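Local coordinates for protein zinc chaperone AztD (Citrobacter koseri, PDB 6CMK) that acts as a periplasmic zinc chaperone of beta-propeller fold, handing one zinc ion directly to the solute-binding protein AztC of the AztABCD transport system, at residues D42-V47 against E389-N394. Sequence-based numbering, arbitrary orientation.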
loop_
_atom_site.group_PDB
_atom_site.type_symbol
_atom_site.label_atom_id
_atom_site.label_comp_id
_atom_site.label_asym_id
_atom_site.label_seq_id
_atom_site.Cartn_x
_atom_site.Cartn_y
_atom_site.Cartn_z
ATOM N N ASP B 42 -2.225 -19.791 22.545
ATOM C CA ASP B 42 -2.559 -20.167 23.909
ATOM C C ASP B 42 -1.394 -19.837 24.829
ATOM O O ASP B 42 -0.228 -19.947 24.438
ATOM C CB ASP B 42 -2.886 -21.655 23.973
ATOM C CG ASP B 42 -3.553 -22.050 25.268
ATOM O OD1 ASP B 42 -2.831 -22.413 26.223
ATOM O OD2 ASP B 42 -4.796 -21.973 25.328
ATOM N N HIS B 43 -1.711 -19.425 26.057
ATOM C CA HIS B 43 -0.659 -18.984 26.963
ATOM C C HIS B 43 0.215 -20.147 27.403
ATOM O O HIS B 43 1.426 -19.981 27.582
ATOM C CB HIS B 43 -1.244 -18.299 28.197
ATOM C CG HIS B 43 -0.196 -17.860 29.169
ATOM N ND1 HIS B 43 0.226 -18.654 30.211
ATOM C CD2 HIS B 43 0.542 -16.726 29.234
ATOM C CE1 HIS B 43 1.166 -18.021 30.888
ATOM N NE2 HIS B 43 1.376 -16.849 30.318
ATOM N N ASP B 44 -0.385 -21.320 27.594
ATOM C CA ASP B 44 0.299 -22.483 28.150
ATOM C C ASP B 44 0.536 -23.584 27.132
ATOM O O ASP B 44 1.595 -24.216 27.147
ATOM C CB ASP B 44 -0.513 -23.063 29.314
ATOM C CG ASP B 44 -1.048 -21.995 30.242
ATOM O OD1 ASP B 44 -0.240 -21.358 30.949
ATOM O OD2 ASP B 44 -2.280 -21.782 30.253
ATOM N N LYS B 45 -0.412 -23.839 26.280
ATOM C CA LYS B 45 -0.251 -24.971 25.382
ATOM C C LYS B 45 0.394 -24.527 24.074
ATOM O O LYS B 45 0.177 -23.399 23.618
ATOM C CB LYS B 45 -1.604 -25.617 25.091
ATOM C CG LYS B 45 -2.339 -26.122 26.334
ATOM C CD LYS B 45 -1.375 -26.705 27.360
ATOM C CE LYS B 45 -2.090 -27.644 28.333
ATOM N NZ LYS B 45 -3.481 -27.196 28.627
ATOM N N PRO B 46 1.199 -25.390 23.463
ATOM C CA PRO B 46 1.840 -25.048 22.178
ATOM C C PRO B 46 0.876 -25.162 21.004
ATOM O O PRO B 46 0.970 -26.046 20.144
ATOM C CB PRO B 46 2.980 -26.070 22.104
ATOM C CG PRO B 46 2.437 -27.258 22.812
ATOM C CD PRO B 46 1.646 -26.705 23.967
ATOM N N VAL B 47 -0.088 -24.244 20.955
ATOM C CA VAL B 47 -1.133 -24.268 19.940
ATOM C C VAL B 47 -1.365 -22.852 19.428
ATOM O O VAL B 47 -1.310 -21.882 20.193
ATOM C CB VAL B 47 -2.438 -24.869 20.501
ATOM C CG1 VAL B 47 -2.886 -24.104 21.727
ATOM C CG2 VAL B 47 -3.532 -24.866 19.451
ATOM N N GLU B 389 -11.219 -22.413 23.393
ATOM C CA GLU B 389 -10.832 -23.234 24.527
ATOM C C GLU B 389 -9.399 -22.922 24.945
ATOM O O GLU B 389 -8.553 -22.546 24.129
ATOM C CB GLU B 389 -10.997 -24.720 24.209
ATOM C CG GLU B 389 -10.374 -25.202 22.908
ATOM C CD GLU B 389 -10.749 -26.640 22.599
ATOM O OE1 GLU B 389 -11.779 -27.111 23.127
ATOM O OE2 GLU B 389 -10.014 -27.303 21.836
ATOM N N GLY B 390 -9.148 -23.032 26.246
ATOM C CA GLY B 390 -7.840 -22.734 26.785
ATOM C C GLY B 390 -7.714 -21.331 27.340
ATOM O O GLY B 390 -8.669 -20.757 27.873
ATOM N N GLN B 391 -6.509 -20.778 27.229
ATOM C CA GLN B 391 -6.191 -19.426 27.671
ATOM C C GLN B 391 -5.748 -18.638 26.447
ATOM O O GLN B 391 -4.543 -18.422 26.233
ATOM C CB GLN B 391 -5.111 -19.433 28.746
ATOM C CG GLN B 391 -5.617 -19.908 30.080
ATOM C CD GLN B 391 -4.677 -19.543 31.198
ATOM O OE1 GLN B 391 -5.070 -18.907 32.178
ATOM N NE2 GLN B 391 -3.419 -19.936 31.055
ATOM N N PRO B 392 -6.688 -18.213 25.610
ATOM C CA PRO B 392 -6.311 -17.407 24.446
ATOM C C PRO B 392 -5.589 -16.154 24.906
ATOM O O PRO B 392 -6.072 -15.422 25.773
ATOM C CB PRO B 392 -7.652 -17.094 23.778
ATOM C CG PRO B 392 -8.668 -17.250 24.863
ATOM C CD PRO B 392 -8.151 -18.326 25.761
ATOM N N PHE B 393 -4.409 -15.929 24.339
ATOM C CA PHE B 393 -3.492 -14.928 24.868
ATOM C C PHE B 393 -3.037 -13.974 23.766
ATOM O O PHE B 393 -3.699 -12.963 23.511
ATOM C CB PHE B 393 -2.326 -15.660 25.546
ATOM C CG PHE B 393 -1.312 -14.766 26.183
ATOM C CD1 PHE B 393 -1.688 -13.646 26.896
ATOM C CD2 PHE B 393 0.029 -15.082 26.103
ATOM C CE1 PHE B 393 -0.738 -12.830 27.489
ATOM C CE2 PHE B 393 0.977 -14.280 26.693
ATOM C CZ PHE B 393 0.600 -13.155 27.387
ATOM N N ASN B 394 -1.929 -14.276 23.096
ATOM C CA ASN B 394 -1.436 -13.406 22.034
ATOM C C ASN B 394 -2.308 -13.506 20.788
ATOM O O ASN B 394 -2.798 -14.577 20.430
ATOM C CB ASN B 394 0.005 -13.762 21.667
ATOM C CG ASN B 394 0.979 -13.493 22.792
ATOM O OD1 ASN B 394 1.815 -14.340 23.132
ATOM N ND2 ASN B 394 0.875 -12.321 23.387
HETATM O O HOH W 1 -6.332 -20.721 23.424
#
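The carboxylate of Asp42 is gripped at both oxygens. OD2 turns to segment 389-394, near the C-terminal end of the modelled chain, accepting from Gln391 N at 2.8 Å on its syn side, with the donor well out of the carboxylate plane; a water that donates to both OD2 and Glu389 O adds a second link. OD1 looks back into its own turn: the amides of Asp44 and Lys45 reach it from opposite faces of the carboxylate plane, an Asx turn extended to an Asx motif, and Lys45 N lies 2.8 Å from Asp42 OD1 in a nearly straight bond (173°). With CG anti to the backbone N (chi1 -166°), Asp42 swings its carboxylate toward Gly390 and Gln391 although its CB starts away from them. Next to it the chains are tied by His43 N to Gln391 O, 3.0 Å, beside the antiparallel, non-hydrogen-bonded pair Asp42-Pro392.

Farther out, the His43 ring sets its CD2 edge over one face of Phe393, a T-shaped stack with planes 72° apart and CD2 3.6 Å from Phe393 CE2. Ring nitrogen ND1 donates in the ring plane to Asp44 OD1 at 2.8 Å, which, with the stack, helps to fix the rotation of the imidazole. The extended Gln391 side chain runs alongside His43 and brings its amide nearly coplanar with the Asp44 carboxylate, but NE2 approaches OD2 too closely for this bond to be trusted.

Here strand 392-403 joins strand 32-42 in one blade, the velcro closure of a beta propeller. Three backbone amides and a water converging on Asp42 probably stabilise its buried negative charge.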